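Local coordinates for protein putative acyl-CoA thioester hydrolase (Yersinia pestis KIM10+, PDB 5DM5) that probably hydrolyses acyl-CoA thioesters to a free carboxylic acid and coenzyme A, working as a hexamer of hot-dog-fold subunits, at residues 22-27 / 84-89; 28-33 / 78-83; 61-66 / 130-135; 68-73 / 124-129; 101-106 / 117-122. All blocks are in the same frame, centred on the assembly; numbering follows the deposited sequence.

Contact 1 of 5, residues 22-27 / 84-89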
# COMPACT_ATOMS: atom_id res chain seq x y z
N LEU B 22 12.28 18.70 -13.65
CA LEU B 22 11.27 17.72 -13.30
C LEU B 22 11.90 16.68 -12.41
O LEU B 22 12.71 15.90 -12.84
CB LEU B 22 10.68 17.05 -14.53
CG LEU B 22 9.65 15.94 -14.30
CD1 LEU B 22 8.44 16.46 -13.55
CD2 LEU B 22 9.24 15.35 -15.61
N VAL B 23 11.57 16.71 -11.13
CA VAL B 23 12.09 15.74 -10.20
C VAL B 23 11.13 14.57 -9.97
O VAL B 23 11.56 13.46 -9.66
CB VAL B 23 12.45 16.42 -8.89
CG1 VAL B 23 13.77 17.16 -9.03
CG2 VAL B 23 11.34 17.37 -8.46
N LEU B 24 9.82 14.83 -10.05
CA LEU B 24 8.83 13.78 -9.83
C LEU B 24 7.66 13.86 -10.80
O LEU B 24 7.19 14.94 -11.11
CB LEU B 24 8.34 13.84 -8.40
CG LEU B 24 8.34 12.54 -7.62
CD1 LEU B 24 7.79 12.88 -6.29
CD2 LEU B 24 7.45 11.54 -8.29
N ARG B 25 7.21 12.72 -11.31
CA ARG B 25 6.10 12.75 -12.24
C ARG B 25 5.18 11.55 -12.04
O ARG B 25 5.48 10.47 -12.52
CB ARG B 25 6.65 12.76 -13.65
CG ARG B 25 5.81 13.47 -14.66
CD ARG B 25 6.54 13.39 -15.97
NE ARG B 25 6.22 14.51 -16.85
CZ ARG B 25 5.14 14.56 -17.61
NH1 ARG B 25 4.23 13.61 -17.54
NH2 ARG B 25 4.96 15.61 -18.39
N THR B 26 4.06 11.71 -11.37
CA THR B 26 3.22 10.56 -11.10
C THR B 26 1.78 10.80 -11.52
O THR B 26 1.42 11.89 -11.92
CB THR B 26 3.28 10.15 -9.59
OG1 THR B 26 3.05 11.28 -8.75
CG2 THR B 26 4.63 9.57 -9.25
N LEU B 27 0.97 9.74 -11.48
CA LEU B 27 -0.43 9.80 -11.84
C LEU B 27 -1.30 9.88 -10.59
O LEU B 27 -1.01 9.23 -9.60
CB LEU B 27 -0.80 8.57 -12.64
CG LEU B 27 -2.25 8.54 -13.12
CD1 LEU B 27 -2.43 9.58 -14.19
CD2 LEU B 27 -2.63 7.17 -13.62
N VAL B 84 0.44 14.27 -12.18
CA VAL B 84 1.01 15.18 -11.19
C VAL B 84 2.51 15.34 -11.40
O VAL B 84 3.25 14.36 -11.27
CB VAL B 84 0.76 14.66 -9.75
CG1 VAL B 84 1.40 15.56 -8.72
CG2 VAL B 84 -0.74 14.48 -9.48
N CYS B 85 2.96 16.54 -11.73
CA CYS B 85 4.38 16.80 -12.00
C CYS B 85 5.06 17.71 -10.96
O CYS B 85 4.48 18.71 -10.55
CB CYS B 85 4.55 17.43 -13.39
SG CYS B 85 3.73 16.56 -14.71
N CYS B 86 6.26 17.33 -10.51
CA CYS B 86 7.09 18.18 -9.63
C CYS B 86 8.29 18.77 -10.35
O CYS B 86 9.07 18.06 -10.94
CB CYS B 86 7.68 17.44 -8.43
SG CYS B 86 6.62 16.98 -7.09
N TYR B 87 8.42 20.09 -10.27
CA TYR B 87 9.57 20.78 -10.82
C TYR B 87 10.29 21.49 -9.67
O TYR B 87 9.73 22.37 -9.04
CB TYR B 87 9.15 21.75 -11.93
CG TYR B 87 8.65 21.07 -13.17
CD1 TYR B 87 9.48 20.92 -14.28
CD2 TYR B 87 7.38 20.55 -13.24
CE1 TYR B 87 9.05 20.28 -15.42
CE2 TYR B 87 6.92 19.90 -14.38
CZ TYR B 87 7.76 19.77 -15.47
OH TYR B 87 7.33 19.13 -16.61
N ALA B 88 11.53 21.13 -9.40
CA ALA B 88 12.23 21.72 -8.28
C ALA B 88 13.31 22.65 -8.78
O ALA B 88 13.93 22.39 -9.80
CB ALA B 88 12.82 20.65 -7.41
N ARG B 89 13.49 23.78 -8.10
CA ARG B 89 14.55 24.70 -8.44
C ARG B 89 15.31 25.10 -7.23
O ARG B 89 14.74 25.75 -6.37
CB ARG B 89 14.00 26.00 -9.00
CG ARG B 89 12.94 25.87 -9.98
CD ARG B 89 12.13 27.11 -9.97
NE ARG B 89 12.94 28.29 -9.70
CZ ARG B 89 12.43 29.49 -9.49
NH1 ARG B 89 11.12 29.67 -9.56
NH2 ARG B 89 13.22 30.51 -9.23

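Contact 2 of 5, residues 28-33 / 78-83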
# COMPACT_ATOMS: atom_id res chain seq x y z
N ALA B 28 -2.35 10.69 -10.61
CA ALA B 28 -3.24 10.79 -9.45
C ALA B 28 -4.03 9.50 -9.32
O ALA B 28 -4.89 9.19 -10.14
CB ALA B 28 -4.15 11.98 -9.58
N MET B 29 -3.70 8.72 -8.30
CA MET B 29 -4.31 7.41 -8.05
C MET B 29 -5.50 7.41 -7.07
O MET B 29 -5.59 8.28 -6.20
CB MET B 29 -3.24 6.45 -7.51
CG MET B 29 -2.08 6.12 -8.46
SD MET B 29 -2.51 5.18 -9.94
CE MET B 29 -3.17 3.69 -9.20
N PRO B 30 -6.37 6.42 -7.22
CA PRO B 30 -7.42 6.16 -6.24
C PRO B 30 -6.81 5.57 -4.99
O PRO B 30 -5.70 5.04 -5.05
CB PRO B 30 -8.31 5.14 -6.94
CG PRO B 30 -7.42 4.48 -7.91
CD PRO B 30 -6.49 5.55 -8.39
N ALA B 31 -7.50 5.70 -3.87
CA ALA B 31 -7.03 5.30 -2.55
C ALA B 31 -6.20 6.41 -1.93
O ALA B 31 -5.83 6.35 -0.77
CB ALA B 31 -6.23 4.01 -2.62
N ASP B 32 -5.95 7.44 -2.74
CA ASP B 32 -5.35 8.68 -2.31
C ASP B 32 -6.43 9.72 -2.47
O ASP B 32 -6.16 10.90 -2.63
CB ASP B 32 -4.14 9.03 -3.18
CG ASP B 32 -2.98 8.08 -2.99
OD1 ASP B 32 -2.64 7.76 -1.85
OD2 ASP B 32 -2.40 7.66 -4.00
N THR B 33 -7.68 9.26 -2.51
CA THR B 33 -8.79 10.11 -2.82
C THR B 33 -9.59 10.40 -1.56
O THR B 33 -9.44 9.73 -0.53
CB THR B 33 -9.63 9.45 -3.93
OG1 THR B 33 -8.74 9.08 -4.99
CG2 THR B 33 -10.68 10.37 -4.47
N VAL B 78 -6.91 18.74 -7.75
CA VAL B 78 -6.48 17.71 -8.71
C VAL B 78 -7.42 16.53 -8.67
O VAL B 78 -7.69 15.98 -7.62
CB VAL B 78 -5.07 17.18 -8.43
CG1 VAL B 78 -4.67 16.15 -9.48
CG2 VAL B 78 -4.07 18.31 -8.35
N ALA B 79 -7.83 16.04 -9.82
CA ALA B 79 -8.76 14.93 -9.80
C ALA B 79 -7.96 13.66 -9.96
O ALA B 79 -6.74 13.70 -10.06
CB ALA B 79 -9.81 15.05 -10.90
N VAL B 80 -8.65 12.54 -9.87
CA VAL B 80 -8.03 11.25 -10.06
C VAL B 80 -7.91 10.98 -11.56
O VAL B 80 -8.78 11.36 -12.34
CB VAL B 80 -8.83 10.16 -9.35
CG1 VAL B 80 -8.17 8.81 -9.53
CG2 VAL B 80 -8.93 10.47 -7.88
N GLY B 81 -6.78 10.41 -11.97
CA GLY B 81 -6.55 10.08 -13.37
C GLY B 81 -5.77 11.17 -14.09
O GLY B 81 -5.58 11.12 -15.31
N ASP B 82 -5.30 12.15 -13.33
CA ASP B 82 -4.52 13.25 -13.87
C ASP B 82 -3.05 13.06 -13.55
O ASP B 82 -2.72 12.43 -12.55
CB ASP B 82 -5.01 14.59 -13.31
CG ASP B 82 -6.47 14.87 -13.62
OD1 ASP B 82 -7.02 14.25 -14.56
OD2 ASP B 82 -7.07 15.75 -12.97
N VAL B 83 -2.17 13.63 -14.39
CA VAL B 83 -0.72 13.53 -14.17
C VAL B 83 -0.18 14.65 -13.30
O VAL B 83 -0.30 15.82 -13.65
CB VAL B 83 0.06 13.51 -15.49
CG1 VAL B 83 1.55 13.41 -15.23
CG2 VAL B 83 -0.40 12.36 -16.35

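Contact 3 of 5, residues 61-66 / 130-135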
# COMPACT_ATOMS: atom_id res chain seq x y z
N GLN B 61 25.30 15.59 -2.79
CA GLN B 61 26.04 14.33 -2.97
C GLN B 61 26.02 13.49 -1.71
O GLN B 61 26.98 12.80 -1.41
CB GLN B 61 27.48 14.57 -3.39
CG GLN B 61 27.62 15.29 -4.72
CD GLN B 61 29.06 15.49 -5.11
OE1 GLN B 61 29.95 14.83 -4.58
NE2 GLN B 61 29.29 16.38 -6.06
N GLY B 62 24.92 13.59 -0.97
CA GLY B 62 24.76 12.85 0.26
C GLY B 62 23.42 13.10 0.88
O GLY B 62 22.53 13.66 0.26
N ARG B 63 23.32 12.77 2.15
CA ARG B 63 22.04 12.83 2.86
C ARG B 63 21.59 14.24 3.18
O ARG B 63 22.38 15.10 3.51
CB ARG B 63 22.12 11.98 4.14
CG ARG B 63 22.29 10.46 3.88
CD ARG B 63 22.58 9.61 5.14
NE ARG B 63 22.42 8.16 4.89
CZ ARG B 63 23.28 7.38 4.24
NH1 ARG B 63 24.39 7.88 3.71
NH2 ARG B 63 23.02 6.08 4.08
N VAL B 64 20.28 14.45 3.02
CA VAL B 64 19.63 15.70 3.35
C VAL B 64 18.40 15.40 4.20
O VAL B 64 17.96 14.26 4.29
CB VAL B 64 19.20 16.49 2.11
CG1 VAL B 64 20.38 16.74 1.20
CG2 VAL B 64 18.13 15.74 1.36
N VAL B 65 17.83 16.44 4.79
CA VAL B 65 16.65 16.32 5.62
C VAL B 65 15.75 17.55 5.41
O VAL B 65 16.26 18.67 5.34
CB VAL B 65 17.05 16.17 7.11
CG1 VAL B 65 15.86 16.32 8.01
CG2 VAL B 65 17.72 14.81 7.37
N THR B 66 14.45 17.36 5.25
CA THR B 66 13.58 18.52 5.11
C THR B 66 13.59 19.21 6.45
O THR B 66 13.46 18.53 7.46
CB THR B 66 12.11 18.18 4.75
OG1 THR B 66 12.05 17.14 3.77
CG2 THR B 66 11.39 19.44 4.23
N VAL B 130 23.20 16.57 5.83
CA VAL B 130 23.58 16.02 7.11
C VAL B 130 24.36 14.75 6.92
O VAL B 130 24.38 14.17 5.84
CB VAL B 130 22.37 15.71 8.04
CG1 VAL B 130 21.51 16.95 8.27
CG2 VAL B 130 21.53 14.56 7.48
N ASP B 131 25.05 14.34 7.97
CA ASP B 131 25.72 13.05 8.01
C ASP B 131 24.82 11.90 8.49
O ASP B 131 23.61 12.08 8.69
CB ASP B 131 26.92 13.17 8.94
CG ASP B 131 26.56 13.81 10.27
OD1 ASP B 131 25.45 13.57 10.78
OD2 ASP B 131 27.39 14.58 10.80
N ASP B 132 25.42 10.72 8.68
CA ASP B 132 24.71 9.55 9.20
C ASP B 132 24.32 9.70 10.64
O ASP B 132 23.51 8.93 11.16
CB ASP B 132 25.53 8.28 9.02
CG ASP B 132 25.70 7.92 7.58
OD1 ASP B 132 25.20 8.69 6.73
OD2 ASP B 132 26.24 6.83 7.29
N ALA B 133 24.94 10.64 11.31
CA ALA B 133 24.59 10.94 12.68
C ALA B 133 23.70 12.18 12.65
O ALA B 133 23.70 12.97 13.59
CB ALA B 133 25.82 11.16 13.53
N GLY B 134 22.98 12.35 11.55
CA GLY B 134 22.06 13.46 11.38
C GLY B 134 22.61 14.84 11.62
O GLY B 134 21.86 15.79 11.79
N LYS B 135 23.92 14.98 11.60
CA LYS B 135 24.47 16.29 11.90
C LYS B 135 24.79 16.94 10.59
O LYS B 135 25.15 16.28 9.63
CB LYS B 135 25.74 16.15 12.76
CG LYS B 135 25.48 15.49 14.09
CD LYS B 135 26.77 15.16 14.83
CE LYS B 135 26.46 14.45 16.14
NZ LYS B 135 27.68 14.03 16.90

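Contact 4 of 5, residues 68-73 / 124-129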
# COMPACT_ATOMS: atom_id res chain seq x y z
N ARG B 68 12.22 22.71 6.79
CA ARG B 68 11.27 23.80 6.81
C ARG B 68 10.41 23.74 5.54
O ARG B 68 10.86 23.24 4.53
CB ARG B 68 12.04 25.12 6.93
CG ARG B 68 11.29 26.40 7.16
CD ARG B 68 12.34 27.50 7.27
NE ARG B 68 11.84 28.78 7.75
CZ ARG B 68 11.80 29.13 9.03
NH1 ARG B 68 12.23 28.29 9.96
NH2 ARG B 68 11.33 30.32 9.38
N VAL B 69 9.17 24.18 5.61
CA VAL B 69 8.33 24.29 4.42
C VAL B 69 7.69 25.66 4.46
O VAL B 69 7.06 26.03 5.45
CB VAL B 69 7.25 23.23 4.34
CG1 VAL B 69 6.48 23.42 3.04
CG2 VAL B 69 7.87 21.87 4.37
N ASP B 70 7.88 26.44 3.41
CA ASP B 70 7.46 27.82 3.48
C ASP B 70 6.36 28.13 2.47
O ASP B 70 6.42 27.70 1.32
CB ASP B 70 8.68 28.69 3.19
CG ASP B 70 9.80 28.49 4.19
OD1 ASP B 70 9.52 28.55 5.41
OD2 ASP B 70 10.94 28.19 3.75
N GLY B 71 5.37 28.92 2.89
CA GLY B 71 4.41 29.48 1.95
C GLY B 71 3.72 28.54 0.98
O GLY B 71 3.72 28.79 -0.23
N MET B 72 3.15 27.46 1.48
CA MET B 72 2.41 26.57 0.60
C MET B 72 0.99 27.05 0.33
O MET B 72 0.27 27.42 1.26
CB MET B 72 2.36 25.16 1.14
CG MET B 72 1.54 24.23 0.26
SD MET B 72 2.53 22.88 -0.34
CE MET B 72 3.14 22.28 1.23
N THR B 73 0.60 27.08 -0.93
CA THR B 73 -0.73 27.53 -1.29
C THR B 73 -1.37 26.48 -2.16
O THR B 73 -0.72 25.97 -3.07
CB THR B 73 -0.70 28.86 -2.03
OG1 THR B 73 0.14 29.78 -1.34
CG2 THR B 73 -2.10 29.43 -2.13
N VAL B 124 8.01 26.69 -0.89
CA VAL B 124 9.45 26.86 -0.81
C VAL B 124 10.03 26.01 0.33
O VAL B 124 9.96 26.33 1.50
CB VAL B 124 9.83 28.33 -0.61
CG1 VAL B 124 11.33 28.49 -0.56
CG2 VAL B 124 9.24 29.17 -1.74
N PHE B 125 10.65 24.92 -0.09
CA PHE B 125 11.15 23.89 0.80
C PHE B 125 12.57 24.08 1.27
O PHE B 125 13.41 24.50 0.50
CB PHE B 125 11.03 22.57 0.07
CG PHE B 125 9.68 21.97 0.18
CD1 PHE B 125 8.60 22.60 -0.40
CD2 PHE B 125 9.49 20.78 0.84
CE1 PHE B 125 7.37 22.06 -0.29
CE2 PHE B 125 8.25 20.23 0.94
CZ PHE B 125 7.19 20.87 0.37
N THR B 126 12.86 23.72 2.51
CA THR B 126 14.22 23.88 3.03
C THR B 126 14.77 22.57 3.56
O THR B 126 14.25 22.02 4.56
CB THR B 126 14.28 24.90 4.19
OG1 THR B 126 13.59 26.11 3.83
CG2 THR B 126 15.71 25.18 4.56
N TYR B 127 15.84 22.09 2.91
CA TYR B 127 16.51 20.82 3.25
C TYR B 127 17.90 21.10 3.77
O TYR B 127 18.45 22.18 3.53
CB TYR B 127 16.65 19.87 2.05
CG TYR B 127 15.38 19.45 1.37
CD1 TYR B 127 14.79 18.23 1.63
CD2 TYR B 127 14.79 20.27 0.42
CE1 TYR B 127 13.63 17.86 0.99
CE2 TYR B 127 13.65 19.91 -0.22
CZ TYR B 127 13.07 18.70 0.06
OH TYR B 127 11.91 18.37 -0.61
N VAL B 128 18.50 20.12 4.42
CA VAL B 128 19.85 20.29 4.96
C VAL B 128 20.82 19.10 4.81
O VAL B 128 20.51 18.00 5.27
CB VAL B 128 19.74 20.63 6.46
CG1 VAL B 128 21.09 20.51 7.14
CG2 VAL B 128 19.14 22.02 6.64
N ALA B 129 21.99 19.29 4.19
CA ALA B 129 22.93 18.19 4.07
C ALA B 129 23.46 17.81 5.45
O ALA B 129 24.10 18.62 6.13
CB ALA B 129 24.05 18.53 3.15

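Contact 5 of 5, residues 101-106 / 117-122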
# COMPACT_ATOMS: atom_id res chain seq x y z
N ASN B 101 12.62 26.03 -4.44
CA ASN B 101 11.25 26.34 -4.79
C ASN B 101 10.69 25.20 -5.63
O ASN B 101 11.19 24.92 -6.71
CB ASN B 101 11.16 27.64 -5.58
CG ASN B 101 9.72 28.12 -5.78
OD1 ASN B 101 9.11 28.71 -4.89
ND2 ASN B 101 9.15 27.77 -6.93
N ILE B 102 9.59 24.62 -5.16
CA ILE B 102 8.98 23.43 -5.76
C ILE B 102 7.61 23.71 -6.32
O ILE B 102 6.75 24.28 -5.63
CB ILE B 102 8.87 22.29 -4.72
CG1 ILE B 102 10.27 21.91 -4.24
CG2 ILE B 102 8.19 21.08 -5.33
CD1 ILE B 102 10.32 20.81 -3.19
N GLU B 103 7.40 23.25 -7.55
CA GLU B 103 6.18 23.50 -8.30
C GLU B 103 5.43 22.21 -8.63
O GLU B 103 6.03 21.28 -9.14
CB GLU B 103 6.58 24.18 -9.62
CG GLU B 103 7.48 25.43 -9.48
CD GLU B 103 7.89 26.04 -10.82
OE1 GLU B 103 7.46 25.53 -11.88
OE2 GLU B 103 8.65 27.02 -10.82
N VAL B 104 4.12 22.19 -8.47
CA VAL B 104 3.34 21.00 -8.80
C VAL B 104 2.30 21.39 -9.82
O VAL B 104 1.37 22.16 -9.52
CB VAL B 104 2.64 20.36 -7.59
CG1 VAL B 104 1.76 19.22 -8.03
CG2 VAL B 104 3.64 19.85 -6.62
N TRP B 105 2.46 20.83 -11.01
CA TRP B 105 1.62 21.13 -12.16
C TRP B 105 0.84 19.89 -12.54
O TRP B 105 1.27 18.80 -12.23
CB TRP B 105 2.49 21.57 -13.35
CG TRP B 105 3.29 22.86 -13.16
CD1 TRP B 105 4.42 23.03 -12.38
CD2 TRP B 105 3.04 24.15 -13.76
NE1 TRP B 105 4.87 24.32 -12.47
CE2 TRP B 105 4.04 25.03 -13.30
CE3 TRP B 105 2.07 24.63 -14.64
CZ2 TRP B 105 4.09 26.37 -13.69
CZ3 TRP B 105 2.12 25.96 -15.02
CH2 TRP B 105 3.13 26.81 -14.54
N VAL B 106 -0.32 20.02 -13.16
CA VAL B 106 -1.00 18.82 -13.62
C VAL B 106 -0.89 18.78 -15.13
O VAL B 106 -1.20 19.76 -15.80
CB VAL B 106 -2.47 18.80 -13.21
CG1 VAL B 106 -3.12 17.54 -13.71
CG2 VAL B 106 -2.60 18.93 -11.70
N ARG B 117 -2.50 22.20 -18.98
CA ARG B 117 -1.56 21.96 -17.93
C ARG B 117 -1.71 23.14 -17.02
O ARG B 117 -1.85 24.27 -17.47
CB ARG B 117 -0.15 21.86 -18.46
CG ARG B 117 0.10 20.73 -19.43
CD ARG B 117 1.55 20.80 -19.81
NE ARG B 117 2.08 22.12 -19.46
CZ ARG B 117 3.34 22.34 -19.09
NH1 ARG B 117 4.20 21.34 -19.00
NH2 ARG B 117 3.72 23.57 -18.77
N TYR B 118 -1.71 22.88 -15.73
CA TYR B 118 -1.85 23.97 -14.81
C TYR B 118 -1.16 23.59 -13.53
O TYR B 118 -1.12 22.42 -13.16
CB TYR B 118 -3.33 24.28 -14.56
CG TYR B 118 -4.08 23.21 -13.80
CD1 TYR B 118 -4.06 23.19 -12.41
CD2 TYR B 118 -4.85 22.26 -14.46
CE1 TYR B 118 -4.74 22.24 -11.68
CE2 TYR B 118 -5.55 21.30 -13.72
CZ TYR B 118 -5.48 21.31 -12.33
OH TYR B 118 -6.14 20.38 -11.57
N ARG B 119 -0.59 24.59 -12.87
CA ARG B 119 0.08 24.39 -11.59
C ARG B 119 -0.92 24.29 -10.47
O ARG B 119 -1.83 25.10 -10.37
CB ARG B 119 1.08 25.51 -11.34
CG ARG B 119 1.88 25.34 -10.08
CD ARG B 119 2.95 26.40 -10.05
NE ARG B 119 2.39 27.74 -10.14
CZ ARG B 119 3.14 28.83 -10.16
NH1 ARG B 119 4.45 28.73 -10.09
NH2 ARG B 119 2.57 30.03 -10.27
N ALA B 120 -0.79 23.23 -9.67
CA ALA B 120 -1.75 22.98 -8.61
C ALA B 120 -1.21 23.30 -7.21
O ALA B 120 -1.98 23.47 -6.27
CB ALA B 120 -2.22 21.55 -8.67
N THR B 121 0.11 23.31 -7.03
CA THR B 121 0.65 23.69 -5.73
C THR B 121 2.04 24.24 -5.84
O THR B 121 2.79 23.81 -6.67
CB THR B 121 0.68 22.51 -4.77
OG1 THR B 121 -0.63 21.95 -4.67
CG2 THR B 121 1.10 22.96 -3.40
N GLU B 122 2.41 25.22 -5.03
CA GLU B 122 3.80 25.59 -5.06
C GLU B 122 4.23 25.96 -3.66
O GLU B 122 3.42 26.44 -2.88
CB GLU B 122 4.09 26.71 -6.06
CG GLU B 122 5.54 27.16 -6.00
CD GLU B 122 5.89 28.22 -7.01
OE1 GLU B 122 4.98 28.74 -7.67
OE2 GLU B 122 7.10 28.51 -7.15

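Contact 1 of 5, residues 22-27 / 84-89
L22 lays its CD1 methyl over one face of the Y87 ring, a CH-pi contact with the carbon 4.0 Å from the ring centroid. Its CG stands anti to the backbone N (chi1 177°), which swings the branch across toward the neighbouring strand, where CD1 also lies near the CB of C85. Further along the same face, the SG of C85 sits over the centre of the R25 guanidinium. On the other face the CB of C86 packs against the CB of L24 and the CG2 of V23, and the CG2 of V23 also meets the CB of A88. The backbones pair antiparallel, with a classic beta bulge: V23 and L24 both face C86, the C86 O taking V23 N at 2.8 Å and L24 N only weakly. Beyond it C86 N gives a straight bond of 2.6 Å to L24 O, and T26 and V84 exchange a reciprocal pair. This joins 21-27, the outermost strand of this chain's hot-dog sheet, to strand 83-93. Helix 43-60 lies against the L24 and T26 face, Q47 accepting a hydrogen bond from T26 OG1. R25 packs on R25 of the second subunit, and its NH1 hydrogen-bonds weakly to V23 O there.

Contact 2 of 5, residues 28-33 / 78-83
A28 is held at both ends of its backbone by the loop 78-83, which leads into strand 83-93. Two main-chain hydrogen bonds do this. A28 N gives a bond of 2.6 Å to D82 O, approaching nearly along the carbonyl axis, and G81 N returns one of 2.9 Å to A28 O. They tie the end of strand 21-27 to the approach to strand 83-93, just past the regular pairing. G81 has positive phi (95°), a conformation in which a side chain would press on the preceding carbonyl. Within that loop D82 OD2 reaches back to A79 N in a long hydrogen bond, met from above the carboxylate plane, while OD1 bonds weakly to S110 OG.

The van der Waals contacts centre on V80. Residues 29-32 form a type II beta turn that sets P30 and T33 against it. V80 CG1, anti to the backbone N (chi1 -179°), reaches P30 CD at 3.8 Å; V80 CG2 touches T33 CG2 and lies beside its OG1. Both side chains cross V80 at about a right angle.

I39 of the loop before helix 43-60 packs on A28, T33 and V80, V106 of strand 97-106 backs V78 and D82, and P30 touches N34 of the third subunit.

Contact 3 of 5, residues 61-66 / 130-135
R63 and D132 meet with their flat groups steeply turned, the guanidinium and carboxylate planes 73° apart. The carboxylate lies over one face of the guanidinium, offset toward its rim, and OD1 stands 3.2 Å from R63 NH1. The oxygen is met over the flat of the group rather than along any N-H, which makes the salt bridge purely electrostatic. The same OD1 also lies near the CD of R63. The arginine chain is extended from CG to NE, with CG anti to the carbonyl carbon (chi1 -66°), and this carries the guanidinium out to the turn that bears D132. Its stronger polar partner is elsewhere: NE hydrogen-bonds to N36 OD1 of the fourth subunit, so the arginine spans a subunit interface.

The turn is a type I beta turn from D131 to G134, which follows the last strand of the hot-dog sheet, 118-129, and begins the C-terminal tail. Strand 64-74 is the neighbour of 118-129 in the sheet. Just ahead of the turn, one backbone bond, V130 N to R63 O at 2.9 Å, links the chain leaving strand 118-129 to that entering 64-74; the donor sits above the carbonyl plane of R63.

V65 and V130 cross at about a right angle, touching CG2 to CG2 at 3.8 Å. R137, farther along the tail, hydrogen-bonds through NE to V130 O and weakly through NH2 to R63 O.

Contact 4 of 5, residues 68-73 / 124-129
V69 and F125 form the apolar half of this pairing, lying side by side and pointing the same way. The CG1 of V69, anti to the backbone N (chi1 -178°), rests over one face of the F125 ring, offset toward the rim, in a CH-pi contact 3.9 Å from the centroid. The CE methyl of M72 comes to 4.4 Å from the CZ of the same ring.

Backbone hydrogen bonds set the antiparallel register. R68 N bonds to T126 O at 3.1 Å. In return T126 N bonds to R68 O at 2.9 Å. D70 and V124 exchange a like pair on the other side of the V69-F125 pair.

R68, D70 and T126, with V124, lie on the opposite, more exposed face. R68 runs alongside T126, CB to CB 3.5 Å, with its chain extended as far as NE. There it forms a salt bridge within its own strand, R68 NE to D70 OD1 at 3.3 Å.

Helix 43-60, the 'sausage' of the hot-dog fold, packs on the apolar face through M48, which meets F125 and M72, and M45 of the fourth subunit packs on V69 and F125. I102 of strand 97-106 flanks F125, and beyond V69, M72 and T73 the sheet continues antiparallel into the fourth subunit.

Contact 5 of 5, residues 101-106 / 117-122
R117 opens the pairing by setting its CA 3.1 Å from V106 O, with its CB beside the same oxygen. Y118 follows with a reciprocal backbone pair, V106 N to Y118 O at 2.5 Å and a longer bond from Y118 N to V106 O. Its ring takes the V106 side chain over one face, CB 4.2 Å from the centroid; the CG of Y118 leaves between backbone N and carbonyl carbon (chi1 68°), which lays the ring alongside the valine, and Y118 OH is hydrogen-bonded to P77 O.

R119 lies across W105. Its CB sits over the centre of the indole face, 3.5 Å from the six-membered-ring centroid, while the guanidinium is turned 35° from the indole plane. The indole is held in turn by E103, whose OE1 accepts W105 NE1 at 2.9 Å close to the ring plane. A120 and T121 both face V104 in a classic beta bulge: T121 N bonds to V104 O on a lone pair, the A120 N bond to that oxygen is modelled very short and its length is doubtful, and V104 N bonds to T121 O at 2.8 Å. T121 OG1 folds back to A120 O. E122 ends the run with OE1 in a salt bridge to R119 NH1 within its own strand.

These strands form the hairpin 97-106/118-129 inside the hot-dog sheet. Strand 83-93 adjoins 97-106 on its far side, backbone hydrogen bonds joining C85 with W105 and Y87 with E103, and M48 of helix 43-60 packs on I102, V104 and T121.

In the fold
Contacts 1, 4 and 5 are strand pairings of one antiparallel sheet. Contact 5 holds its central hairpin; contacts 1 and 4 hold the two strands outermost within the chain, of which 64-74 is continued by the fourth subunit. Contacts 1 and 5 share the 83-93/97-106 boundary, where C85 N lies 2.9 Å from W105 O, and each contains a bulge. Contacts 4 and 5 both use strand 118-129. Contact 1 is the most buried; contact 3, on the surface beyond contact 4, relies on a charge pair, one backbone bond and a small valine contact. Contact 2, partly buried, continues from contact 1 through loops. Other subunits reach every contact except 5.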